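Local atomic coordinates of uncharacterized protein MTH_862 (Methanothermobacter thermautotrophicus, PDB entry 2R47), a protein that is of unknown function but belongs to a family of uncharacterized archaeal proteins and forms a two-subunit assembly of alpha/beta chains. Residues Lys7-Ile12 with Ile144-Asp149; Gly17-Ala22 with Glu27-Ala32; Glu21-Ala26 with Glu119-Cys124; Leu88-Gly93 with Leu138-Val143; Gly93-Gly98 with Ala130-Tyr135. All coordinates share one frame; numbering follows the deposited sequence. Where two conformers were deposited one is given.

Contact 1: Lys7-Ile12 with Ile144-Asp149. With SO4 (sulfate ion), chain F.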
# COMPACT_ATOMS: atom_id res chain seq x y z
N LYS A 7 10.32 -19.92 3.00
CA LYS A 7 10.46 -19.85 1.55
C LYS A 7 10.60 -18.43 1.06
O LYS A 7 10.37 -17.50 1.82
CB LYS A 7 9.24 -20.43 0.91
CG LYS A 7 7.97 -19.76 1.32
CD LYS A 7 6.83 -20.53 0.67
CE LYS A 7 5.49 -20.04 1.13
NZ LYS A 7 4.46 -20.89 0.44
N GLU A 8 10.89 -18.29 -0.22
CA GLU A 8 11.07 -16.97 -0.83
C GLU A 8 9.92 -16.69 -1.78
O GLU A 8 9.28 -17.62 -2.29
CB GLU A 8 12.39 -16.88 -1.63
CG GLU A 8 13.63 -17.18 -0.82
CD GLU A 8 14.94 -17.00 -1.63
OE1 GLU A 8 14.89 -16.43 -2.76
OE2 GLU A 8 16.01 -17.42 -1.11
N PHE A 9 9.67 -15.41 -2.06
CA PHE A 9 8.66 -15.06 -3.03
C PHE A 9 9.14 -13.84 -3.80
O PHE A 9 10.06 -13.14 -3.35
CB PHE A 9 7.29 -14.78 -2.38
CG PHE A 9 7.30 -13.64 -1.39
CD1 PHE A 9 7.09 -12.31 -1.83
CD2 PHE A 9 7.56 -13.90 -0.03
CE1 PHE A 9 7.13 -11.24 -0.89
CE2 PHE A 9 7.60 -12.84 0.92
CZ PHE A 9 7.38 -11.52 0.49
N ARG A 10 8.49 -13.57 -4.92
CA ARG A 10 8.85 -12.45 -5.77
C ARG A 10 7.59 -11.88 -6.40
O ARG A 10 6.71 -12.62 -6.87
CB ARG A 10 9.85 -12.93 -6.83
CG ARG A 10 10.29 -11.84 -7.77
CD ARG A 10 11.58 -12.23 -8.48
NE ARG A 10 11.96 -11.26 -9.51
CZ ARG A 10 12.30 -9.98 -9.31
NH1 ARG A 10 12.26 -9.40 -8.09
NH2 ARG A 10 12.64 -9.24 -10.37
N GLY A 11 7.50 -10.56 -6.39
CA GLY A 11 6.37 -9.85 -6.96
C GLY A 11 5.21 -9.69 -6.00
O GLY A 11 5.10 -10.44 -5.02
N ILE A 12 4.30 -8.75 -6.32
CA ILE A 12 3.09 -8.47 -5.53
C ILE A 12 2.13 -9.65 -5.49
O ILE A 12 1.60 -9.99 -4.45
CB ILE A 12 2.30 -7.25 -6.08
CG1 ILE A 12 3.18 -5.99 -6.12
CG2 ILE A 12 1.08 -6.93 -5.17
CD1 ILE A 12 3.53 -5.44 -4.76
N ILE A 144 6.30 -12.18 7.45
CA ILE A 144 6.51 -12.07 6.03
C ILE A 144 7.23 -10.74 5.83
O ILE A 144 6.74 -9.71 6.26
CB ILE A 144 5.16 -12.05 5.28
CG1 ILE A 144 4.47 -13.42 5.45
CG2 ILE A 144 5.41 -11.78 3.78
CD1 ILE A 144 2.97 -13.40 5.17
N ASN A 145 8.44 -10.81 5.28
CA ASN A 145 9.29 -9.64 5.09
C ASN A 145 9.54 -9.43 3.60
O ASN A 145 9.88 -10.38 2.91
CB ASN A 145 10.63 -9.84 5.80
CG ASN A 145 11.59 -8.69 5.52
OD1 ASN A 145 11.22 -7.52 5.62
ND2 ASN A 145 12.82 -9.01 5.14
N ALA A 146 9.39 -8.21 3.10
CA ALA A 146 9.72 -7.98 1.68
C ALA A 146 10.79 -6.91 1.51
O ALA A 146 10.83 -5.95 2.32
CB ALA A 146 8.47 -7.53 0.91
N ASP A 147 11.59 -6.98 0.44
CA ASP A 147 12.52 -5.92 0.16
C ASP A 147 12.08 -5.24 -1.11
O ASP A 147 11.59 -5.90 -2.01
CB ASP A 147 13.96 -6.44 -0.03
CG ASP A 147 14.53 -7.06 1.24
OD1 ASP A 147 14.09 -6.75 2.34
OD2 ASP A 147 15.40 -7.92 1.12
N ILE A 148 12.30 -3.94 -1.17
CA ILE A 148 11.87 -3.13 -2.30
C ILE A 148 13.09 -2.44 -2.90
O ILE A 148 13.90 -1.88 -2.17
CB ILE A 148 10.93 -1.97 -1.82
CG1 ILE A 148 9.71 -2.49 -1.07
CG2 ILE A 148 10.54 -1.00 -2.99
CD1 ILE A 148 8.91 -3.55 -1.77
N ASP A 149 13.19 -2.49 -4.22
CA ASP A 149 14.13 -1.65 -4.93
C ASP A 149 13.65 -1.38 -6.35
O ASP A 149 12.81 -2.11 -6.91
CB ASP A 149 15.57 -2.18 -4.84
CG ASP A 149 15.85 -3.30 -5.76
OD1 ASP A 149 14.92 -3.77 -6.45
OD2 ASP A 149 17.04 -3.70 -5.82
S SO4 F . 3.73 -9.35 -9.82
O1 SO4 F . 3.27 -9.05 -11.18
O2 SO4 F . 3.88 -8.01 -9.19
O3 SO4 F . 4.94 -10.15 -9.86
O4 SO4 F . 2.76 -10.11 -9.11
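Phe9 carries this contact almost alone, bringing the far end of its ring up to strand 142-154. With CG between the backbone N and the carbonyl carbon (chi1 61°), the ring is carried across to Ile144, crossing its side chain at about a right angle. This is the tight part: CE2 of Phe9 lies 3.8 Å from CG2 of Ile144, and CZ of Phe9 lies 3.7 Å from the main-chain O of Asn145. The CB methyl of Ala146 stands 4.2 Å from CZ of Phe9. With an alanine in place of Phe9, Ile144 and Ala146 would probably face a gap, and the His15 ring would lose its stacking mate. Away from the ring the contact is loose: Glu8 and Arg10 are exposed, and where the chain enters helix 11-22 Ile12 N donates a 3.0 Å hydrogen bond to O2 of a sulfate, probably from the crystallisation liquor. No hydrogen bond joins the segments. Both strands pair instead, antiparallel, with a strand of the second subunit, and Ile144 and Ala146 also bond to strand 118-125. Backbone bonds thus extend the sheet into the dimer, while an apolar ring fills the angle between two strands that do not pair.

Contact 2: Gly17-Ala22 with Glu27-Ala32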
# COMPACT_ATOMS: atom_id res chain seq x y z
N GLY A 17 -0.15 -13.79 -2.01
CA GLY A 17 -0.38 -15.24 -1.91
C GLY A 17 0.17 -15.92 -0.67
O GLY A 17 -0.52 -16.75 -0.03
N VAL A 18 1.41 -15.59 -0.30
CA VAL A 18 1.99 -16.19 0.93
C VAL A 18 1.24 -15.71 2.17
O VAL A 18 1.14 -16.43 3.16
CB VAL A 18 3.51 -15.98 1.08
CG1 VAL A 18 4.24 -16.60 -0.13
CG2 VAL A 18 3.87 -14.49 1.25
N PHE A 19 0.69 -14.49 2.12
CA PHE A 19 -0.15 -14.01 3.22
C PHE A 19 -1.45 -14.83 3.25
O PHE A 19 -1.86 -15.34 4.33
CB PHE A 19 -0.45 -12.49 3.10
CG PHE A 19 -1.26 -11.95 4.28
CD1 PHE A 19 -0.68 -11.83 5.54
CD2 PHE A 19 -2.62 -11.67 4.12
CE1 PHE A 19 -1.46 -11.38 6.65
CE2 PHE A 19 -3.39 -11.25 5.21
CZ PHE A 19 -2.79 -11.06 6.44
N ARG A 20 -2.10 -14.97 2.10
CA ARG A 20 -3.33 -15.77 2.05
C ARG A 20 -3.12 -17.16 2.62
O ARG A 20 -3.97 -17.65 3.34
CB ARG A 20 -3.81 -15.95 0.62
CG ARG A 20 -4.39 -14.68 0.05
CD ARG A 20 -5.27 -14.98 -1.21
NE ARG A 20 -5.32 -13.74 -1.99
CZ ARG A 20 -4.49 -13.43 -2.98
NH1 ARG A 20 -3.57 -14.30 -3.40
NH2 ARG A 20 -4.61 -12.24 -3.59
N GLU A 21 -1.98 -17.77 2.31
CA GLU A 21 -1.61 -19.09 2.81
C GLU A 21 -1.42 -19.06 4.32
O GLU A 21 -1.92 -19.97 5.03
CB GLU A 21 -0.31 -19.53 2.16
CG GLU A 21 -0.46 -19.89 0.71
CD GLU A 21 0.88 -20.17 0.04
OE1 GLU A 21 1.96 -19.99 0.65
OE2 GLU A 21 0.83 -20.58 -1.13
N ALA A 22 -0.69 -18.05 4.81
CA ALA A 22 -0.41 -17.89 6.24
C ALA A 22 -1.71 -17.79 7.06
O ALA A 22 -1.78 -18.34 8.14
CB ALA A 22 0.53 -16.69 6.49
N GLU A 27 -10.52 -16.56 10.83
CA GLU A 27 -11.82 -15.94 10.59
C GLU A 27 -11.69 -14.40 10.62
O GLU A 27 -12.40 -13.71 9.91
CB GLU A 27 -12.81 -16.33 11.70
CG GLU A 27 -13.24 -17.78 11.76
CD GLU A 27 -14.31 -18.09 12.86
OE1 GLU A 27 -14.57 -17.28 13.81
OE2 GLU A 27 -14.89 -19.19 12.75
N ARG A 28 -10.87 -13.89 11.56
CA ARG A 28 -10.85 -12.47 11.87
C ARG A 28 -9.39 -12.08 11.99
O ARG A 28 -8.66 -12.65 12.80
CB ARG A 28 -11.60 -12.19 13.18
CG ARG A 28 -11.73 -10.71 13.55
CD ARG A 28 -12.79 -10.42 14.64
NE ARG A 28 -12.58 -9.10 15.27
CZ ARG A 28 -13.17 -7.99 14.88
NH1 ARG A 28 -14.04 -8.02 13.86
NH2 ARG A 28 -12.96 -6.86 15.51
N ILE A 29 -8.99 -11.11 11.17
CA ILE A 29 -7.62 -10.61 11.18
C ILE A 29 -7.60 -9.15 11.61
O ILE A 29 -8.44 -8.36 11.21
CB ILE A 29 -6.96 -10.76 9.80
CG1 ILE A 29 -6.96 -12.23 9.37
CG2 ILE A 29 -5.49 -10.22 9.82
CD1 ILE A 29 -6.47 -12.44 7.95
N GLY A 30 -6.62 -8.81 12.44
CA GLY A 30 -6.42 -7.45 12.92
C GLY A 30 -5.08 -7.02 12.39
O GLY A 30 -4.14 -7.80 12.47
N PHE A 31 -5.00 -5.84 11.79
CA PHE A 31 -3.69 -5.28 11.34
C PHE A 31 -3.43 -4.08 12.22
O PHE A 31 -4.27 -3.21 12.25
CB PHE A 31 -3.81 -4.81 9.87
CG PHE A 31 -4.09 -5.93 8.89
CD1 PHE A 31 -3.05 -6.57 8.23
CD2 PHE A 31 -5.41 -6.30 8.58
CE1 PHE A 31 -3.30 -7.58 7.29
CE2 PHE A 31 -5.68 -7.32 7.64
CZ PHE A 31 -4.61 -7.96 7.00
N ALA A 32 -2.28 -4.05 12.90
CA ALA A 32 -1.93 -2.93 13.80
C ALA A 32 -0.74 -2.21 13.20
O ALA A 32 0.29 -2.81 12.91
CB ALA A 32 -1.60 -3.45 15.19
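Phe19 is the residue that helix 11-22 sends across to strand 28-33, the next strand in the chain, and through it the helix packs on a face of the mixed alpha/beta sheet. At the start of the segment Gly17 O receives the N-H of Glu21, an ordinary helical bond. Val18 faces the second subunit, where it packs on Val152 of that chain. Phe19 comes next, with CG anti to its backbone N (chi1 -177°), which sends the ring out toward the sheet. Its CZ lies 3.6 Å from CE1 of Phe31, whose ring approaches from the opposite direction. The two planes are turned 37° from each other with centroids 5.7 Å apart, an oblique meeting. Phe19 CZ also comes to 4.2 Å from CD1 of Ile29, though Ile29 was modelled in two conformers, which makes that touch less certain. Arg20 then gives its NE to the carbonyl of Ala48, and Glu21 forms a salt bridge with Lys7. Phe45 of helix 40-48 adds an edge-to-face partner for Phe19 and also touches Phe31. Across the helix-sheet interface the chemistry is wholly apolar, so buried rings join the layers here, while polar ends find partners elsewhere.

Contact 3: Glu21-Ala26 with Glu119-Cys124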
# COMPACT_ATOMS: atom_id res chain seq x y z
N GLU A 21 -1.98 -17.77 2.31
CA GLU A 21 -1.61 -19.09 2.81
C GLU A 21 -1.42 -19.06 4.32
O GLU A 21 -1.92 -19.97 5.03
CB GLU A 21 -0.31 -19.53 2.16
CG GLU A 21 -0.46 -19.89 0.71
CD GLU A 21 0.88 -20.17 0.04
OE1 GLU A 21 1.96 -19.99 0.65
OE2 GLU A 21 0.83 -20.58 -1.13
N ALA A 22 -0.69 -18.05 4.81
CA ALA A 22 -0.41 -17.89 6.24
C ALA A 22 -1.71 -17.79 7.06
O ALA A 22 -1.78 -18.34 8.14
CB ALA A 22 0.53 -16.69 6.49
N VAL A 23 -2.73 -17.10 6.56
CA VAL A 23 -3.99 -16.90 7.32
C VAL A 23 -5.17 -17.76 6.84
O VAL A 23 -6.33 -17.46 7.13
CB VAL A 23 -4.40 -15.40 7.35
CG1 VAL A 23 -3.27 -14.59 8.02
CG2 VAL A 23 -4.68 -14.89 5.93
N LYS A 24 -4.88 -18.86 6.17
CA LYS A 24 -5.94 -19.64 5.53
C LYS A 24 -7.04 -20.09 6.47
O LYS A 24 -8.18 -20.16 6.06
CB LYS A 24 -5.36 -20.86 4.82
CG LYS A 24 -4.49 -21.76 5.66
CD LYS A 24 -3.80 -22.83 4.75
CE LYS A 24 -3.43 -24.12 5.51
NZ LYS A 24 -2.39 -24.99 4.78
N ASP A 25 -6.69 -20.41 7.70
CA ASP A 25 -7.66 -20.95 8.66
C ASP A 25 -8.28 -19.91 9.57
O ASP A 25 -9.10 -20.25 10.43
CB ASP A 25 -7.00 -22.05 9.51
CG ASP A 25 -6.66 -23.30 8.69
OD1 ASP A 25 -7.46 -23.67 7.80
OD2 ASP A 25 -5.58 -23.90 8.92
N ALA A 26 -7.93 -18.64 9.36
CA ALA A 26 -8.39 -17.54 10.23
C ALA A 26 -9.77 -17.06 9.84
O ALA A 26 -10.13 -17.07 8.67
CB ALA A 26 -7.41 -16.34 10.16
N GLU A 119 -2.83 -16.53 16.41
CA GLU A 119 -1.50 -16.46 15.82
C GLU A 119 -1.02 -15.01 15.83
O GLU A 119 -1.80 -14.11 15.50
CB GLU A 119 -1.58 -16.97 14.38
CG GLU A 119 -0.38 -16.70 13.49
CD GLU A 119 -0.43 -17.47 12.18
OE1 GLU A 119 -0.88 -18.64 12.20
OE2 GLU A 119 -0.03 -16.93 11.14
N LEU A 120 0.26 -14.80 16.17
CA LEU A 120 0.85 -13.49 16.08
C LEU A 120 1.71 -13.48 14.81
O LEU A 120 2.61 -14.31 14.65
CB LEU A 120 1.71 -13.20 17.31
CG LEU A 120 2.39 -11.83 17.32
CD1 LEU A 120 1.24 -10.73 17.32
CD2 LEU A 120 3.45 -11.72 18.49
N MET A 121 1.48 -12.49 13.96
CA MET A 121 2.26 -12.33 12.75
C MET A 121 2.85 -10.93 12.61
O MET A 121 2.36 -9.98 13.20
CB MET A 121 1.37 -12.60 11.52
CG MET A 121 1.00 -14.06 11.39
SD MET A 121 0.12 -14.42 9.85
CE MET A 121 0.97 -13.31 8.66
N GLY A 122 3.91 -10.85 11.82
CA GLY A 122 4.43 -9.58 11.37
C GLY A 122 4.53 -9.48 9.87
O GLY A 122 4.92 -10.43 9.17
N LEU A 123 4.22 -8.31 9.35
CA LEU A 123 4.35 -8.09 7.93
C LEU A 123 5.18 -6.82 7.85
O LEU A 123 4.78 -5.79 8.38
CB LEU A 123 2.95 -7.84 7.38
CG LEU A 123 2.55 -8.10 5.95
CD1 LEU A 123 2.75 -9.57 5.62
CD2 LEU A 123 1.02 -7.73 5.86
N CYS A 124 6.38 -6.89 7.27
CA CYS A 124 7.21 -5.69 7.25
C CYS A 124 8.06 -5.63 5.97
O CYS A 124 8.02 -6.53 5.13
CB CYS A 124 8.13 -5.65 8.51
SG CYS A 124 9.29 -7.03 8.63
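Met121 and Ala22 bury the most surface here, with Val23 next, and together they join the C-terminal end of helix 11-22 to strand 118-125, a strand in the parallel part of an alpha/beta sheet. A flexible thioether bridges the helix end and the sheet. The Met121 chain leaves the strand with CG beside its backbone N and bends at chi3 (37°), which turns the terminal methyl toward the helix. CE of Met121 then rests 4.0 Å from CB of Ala22, while SD of Met121 lies 4.1 Å from the same Ala22 methyl. Val23 crosses the methionine at about a right angle and offers CG1. Val23 is also where the chain leaves the helix: a type I beta turn runs from it to Ala26, closed by a 3.0 Å bond from Ala26 N to Val23 O, and leads on toward strand 28-33. In the sheet, backbone bonds tie Met121 to Leu88 and Leu90 of the adjacent strand 88-91, and Phe19 and Cys142 touch the Met121 side chain. Glu119 comes near the carbonyl of Ala22 at the margin of the contact, but it was modelled in two conformers and the approach is doubtful. The sulfur gives the closer of the apolar touches, SD of Met121 lying 3.9 Å from CG1 of Val23.

Contact 4: Leu88-Gly93 with Leu138-Val143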
# COMPACT_ATOMS: atom_id res chain seq x y z
N LEU A 88 -3.31 -11.68 14.67
CA LEU A 88 -2.97 -10.29 14.83
C LEU A 88 -1.71 -10.05 14.01
O LEU A 88 -0.70 -10.68 14.26
CB LEU A 88 -2.75 -9.94 16.30
CG LEU A 88 -2.34 -8.48 16.59
CD1 LEU A 88 -3.26 -7.39 16.01
CD2 LEU A 88 -2.15 -8.31 18.13
N VAL A 89 -1.78 -9.11 13.06
CA VAL A 89 -0.67 -8.83 12.19
C VAL A 89 -0.08 -7.47 12.61
O VAL A 89 -0.73 -6.40 12.47
CB VAL A 89 -1.11 -8.81 10.66
CG1 VAL A 89 0.14 -8.52 9.75
CG2 VAL A 89 -1.89 -10.12 10.27
N LEU A 90 1.13 -7.50 13.13
CA LEU A 90 1.85 -6.25 13.45
C LEU A 90 2.55 -5.77 12.18
O LEU A 90 3.25 -6.56 11.51
CB LEU A 90 2.91 -6.50 14.54
CG LEU A 90 2.34 -7.13 15.84
CD1 LEU A 90 3.55 -7.29 16.89
CD2 LEU A 90 1.15 -6.32 16.36
N LEU A 91 2.40 -4.49 11.88
CA LEU A 91 3.03 -3.86 10.72
C LEU A 91 4.35 -3.24 11.12
O LEU A 91 4.53 -2.79 12.28
CB LEU A 91 2.05 -2.86 10.04
CG LEU A 91 0.76 -3.61 9.60
CD1 LEU A 91 -0.28 -2.59 9.08
CD2 LEU A 91 1.01 -4.65 8.50
N GLY A 92 5.32 -3.24 10.18
CA GLY A 92 6.67 -2.84 10.51
C GLY A 92 6.87 -1.46 11.15
O GLY A 92 7.80 -1.29 11.96
N GLY A 93 6.05 -0.50 10.78
CA GLY A 93 6.11 0.86 11.32
C GLY A 93 6.04 0.88 12.83
O GLY A 93 6.59 1.79 13.47
N LEU A 138 9.44 -10.49 21.08
CA LEU A 138 8.07 -11.01 20.83
C LEU A 138 8.13 -12.46 20.32
O LEU A 138 9.12 -12.86 19.77
CB LEU A 138 7.34 -10.18 19.77
CG LEU A 138 7.10 -8.70 20.02
CD1 LEU A 138 6.36 -8.02 18.87
CD2 LEU A 138 6.32 -8.53 21.33
N ASP A 139 7.08 -13.24 20.50
CA ASP A 139 7.04 -14.61 20.00
C ASP A 139 6.18 -14.63 18.72
O ASP A 139 4.98 -14.97 18.78
CB ASP A 139 6.45 -15.53 21.08
CG ASP A 139 6.33 -16.98 20.63
OD1 ASP A 139 7.06 -17.41 19.73
OD2 ASP A 139 5.50 -17.72 21.20
N PHE A 140 6.77 -14.23 17.59
CA PHE A 140 6.04 -14.30 16.31
C PHE A 140 5.81 -15.75 15.88
O PHE A 140 6.75 -16.57 15.92
CB PHE A 140 6.81 -13.58 15.18
CG PHE A 140 6.74 -12.11 15.25
CD1 PHE A 140 5.58 -11.43 14.89
CD2 PHE A 140 7.89 -11.37 15.58
CE1 PHE A 140 5.53 -10.00 14.91
CE2 PHE A 140 7.86 -9.97 15.60
CZ PHE A 140 6.68 -9.28 15.26
N ASP A 141 4.59 -16.06 15.42
CA ASP A 141 4.36 -17.33 14.75
C ASP A 141 4.79 -17.33 13.30
O ASP A 141 5.24 -18.34 12.77
CB ASP A 141 2.89 -17.77 14.87
CG ASP A 141 2.49 -17.99 16.32
OD1 ASP A 141 3.05 -18.91 16.96
OD2 ASP A 141 1.66 -17.23 16.84
N CYS A 142 4.67 -16.18 12.62
CA CYS A 142 5.05 -16.13 11.21
C CYS A 142 5.39 -14.68 10.90
O CYS A 142 4.69 -13.79 11.37
CB CYS A 142 3.87 -16.61 10.29
SG CYS A 142 4.08 -16.33 8.48
N VAL A 143 6.43 -14.44 10.10
CA VAL A 143 6.73 -13.08 9.67
C VAL A 143 6.86 -13.15 8.15
O VAL A 143 7.47 -14.07 7.64
CB VAL A 143 8.07 -12.50 10.32
CG1 VAL A 143 8.54 -11.21 9.56
CG2 VAL A 143 7.82 -12.18 11.81
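Leu90 and Leu138 share one shape: each has CG beside its backbone N, anti to the carbonyl carbon (chi1 -56° and -60°), and each extends CD1 straight onward, which aims the two branches at each other. They meet on one face of the alpha/beta sheet, where the connection through helices 128-131 and 134-137 returns the chain to strand 142-154, completing the crossover from the parallel strand 118-125. Leu90 lies one strand farther in, on strand 88-91, so the contact reaches over strand 118-125 from the incoming loop. The leucines touch tip to tip, CD1 of Leu90 being 3.5 Å from CD1 of Leu138, close for two methyl groups. Phe140 comes in obliquely beside them, its CE1 3.9 Å from the same CD1 of Leu90. A single methyl thus serves two partners from the loop. Helix 103-113 lies along this side as well: Val106 touches Leu90, and Ile103 and Lys107 touch Leu138. Phe140 also meets the ring of Phe129 and the side chains of Leu120 and Tyr135. Its ring receives one more methyl, from the same segment: CG2 of Val143 sits 3.6 Å above the ring plane, displaced toward the rim.

Contact 5: Gly93-Gly98 with Ala130-Tyr135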
# COMPACT_ATOMS: atom_id res chain seq x y z
N GLY A 93 6.05 -0.50 10.78
CA GLY A 93 6.11 0.86 11.32
C GLY A 93 6.04 0.88 12.83
O GLY A 93 6.59 1.79 13.47
N LEU A 94 5.37 -0.11 13.44
CA LEU A 94 5.28 -0.13 14.93
C LEU A 94 6.65 -0.22 15.60
O LEU A 94 6.80 0.17 16.78
CB LEU A 94 4.46 -1.31 15.42
CG LEU A 94 2.96 -1.30 15.10
CD1 LEU A 94 2.27 -2.55 15.68
CD2 LEU A 94 2.34 -0.05 15.66
N SER A 95 7.61 -0.76 14.86
CA SER A 95 8.96 -1.01 15.44
C SER A 95 9.87 0.20 15.25
O SER A 95 11.03 0.19 15.69
CB SER A 95 9.62 -2.27 14.86
OG SER A 95 9.93 -2.14 13.49
N MET A 96 9.39 1.22 14.58
CA MET A 96 10.23 2.39 14.26
C MET A 96 10.44 3.26 15.50
O MET A 96 9.51 3.46 16.25
CB MET A 96 9.64 3.24 13.12
CG MET A 96 8.45 4.11 13.54
SD MET A 96 7.93 5.38 12.38
CE MET A 96 6.85 4.44 11.32
N PRO A 97 11.66 3.77 15.72
CA PRO A 97 11.90 4.69 16.84
C PRO A 97 11.11 6.00 16.70
O PRO A 97 10.95 6.48 15.59
CB PRO A 97 13.42 4.97 16.78
CG PRO A 97 13.98 3.86 15.88
CD PRO A 97 12.89 3.47 14.95
N GLY A 98 10.60 6.53 17.81
CA GLY A 98 10.00 7.88 17.82
C GLY A 98 8.49 7.89 17.90
O GLY A 98 7.85 8.93 18.06
N ALA A 130 13.23 -7.85 12.60
CA ALA A 130 14.51 -8.45 13.00
C ALA A 130 15.50 -7.34 13.46
O ALA A 130 16.16 -7.45 14.51
CB ALA A 130 15.10 -9.19 11.84
N ARG A 131 15.57 -6.29 12.66
CA ARG A 131 16.53 -5.19 12.90
C ARG A 131 16.25 -4.45 14.22
O ARG A 131 17.17 -4.01 14.91
CB ARG A 131 16.56 -4.26 11.70
CG ARG A 131 17.14 -4.97 10.47
CD ARG A 131 16.93 -4.20 9.20
NE ARG A 131 17.47 -2.85 9.28
CZ ARG A 131 16.90 -1.79 8.72
NH1 ARG A 131 15.73 -1.92 8.07
NH2 ARG A 131 17.49 -0.60 8.86
N ALA A 132 14.98 -4.37 14.59
CA ALA A 132 14.57 -3.70 15.82
C ALA A 132 14.78 -4.56 17.09
O ALA A 132 14.60 -4.10 18.22
CB ALA A 132 13.11 -3.28 15.68
N GLY A 133 15.17 -5.81 16.90
CA GLY A 133 15.32 -6.76 18.01
C GLY A 133 14.04 -7.53 18.33
O GLY A 133 13.99 -8.30 19.30
N TRP A 134 12.98 -7.33 17.52
CA TRP A 134 11.65 -7.80 17.91
C TRP A 134 11.48 -9.31 17.85
O TRP A 134 10.54 -9.84 18.46
CB TRP A 134 10.50 -7.05 17.19
CG TRP A 134 10.21 -5.69 17.75
CD1 TRP A 134 11.07 -4.88 18.45
CD2 TRP A 134 8.98 -4.96 17.66
NE1 TRP A 134 10.47 -3.72 18.79
CE2 TRP A 134 9.18 -3.73 18.32
CE3 TRP A 134 7.73 -5.23 17.08
CZ2 TRP A 134 8.18 -2.75 18.40
CZ3 TRP A 134 6.72 -4.26 17.19
CH2 TRP A 134 6.95 -3.05 17.83
N TYR A 135 12.37 -10.02 17.15
CA TYR A 135 12.26 -11.49 17.14
C TYR A 135 12.63 -12.04 18.51
O TYR A 135 12.18 -13.12 18.88
CB TYR A 135 13.15 -12.16 16.09
CG TYR A 135 12.76 -11.95 14.62
CD1 TYR A 135 11.59 -11.27 14.27
CD2 TYR A 135 13.57 -12.46 13.61
CE1 TYR A 135 11.25 -11.09 12.91
CE2 TYR A 135 13.22 -12.31 12.26
CZ TYR A 135 12.07 -11.61 11.93
OH TYR A 135 11.74 -11.46 10.59
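Trp134 lays one face of its indole against Ser95, an aromatic plane supporting a loop. From CB the chain passes to a CG set anti to the carbonyl carbon, beside the backbone N (chi1 -78°). The first atom to touch is CD2 of Trp134, 3.9 Å from CB of Ser95; its neighbour CE2 meets the same carbon. Ser95 CB stands almost directly over the six-membered ring of Trp134, 3.8 Å from its centroid and 10° off the normal, a CH-pi contact. CZ2 of Trp134 then lies 3.5 Å from CA of Ser95. At the far end CH2 of Trp134 comes to 3.4 Å from the carbonyl O of Leu94 and 3.9 Å from CB of Leu94. The methyl of Ala132 meets Ser95 on the same side of the indole, CB of Ala132 lying 3.7 Å from CB of Ser95, while the hydroxyl of Ser95 is hydrogen-bonded to Gly92 O. With Trp134 cut back to an alanine, Ser95 would probably lose the surface it rests on and a gap would open beside Leu94. Gly133, with positive phi, ends the preceding helix in a Schellman motif and stands at the N-cap position of the next. The indole packs against the loop that follows strand 88-91 and also meets the ring of Phe129 in helix 128-131, with Ile103 and Val106 of helix 103-113 against it.

In the fold
Four contacts reach one mixed sheet, while contact 5 joins a loop after strand 88-91 to helices 128-131 and 134-137. The parallel strands 53-58, 28-33, 88-91, 118-125 and 142-154 stand in the order 2-1-3-4-5, recalling flavodoxin-like folds. Contacts 2 and 3 lie about 4 Å apart, centre to centre, and share Glu21 and Ala22 of helix 11-22. Contact 1, its centre about 15 Å from contact 3, shares that helix and lies at the dimer edge. Contacts 4 and 5 share Gly93, their centres about 10 Å apart. Along the chain, contact 1 spans the others, contact 3 interleaves with contacts 4 and 5, contact 5 falls within contact 4, and contact 2 closes before both. Sequence-distant ends thus meet beside the subunit interface.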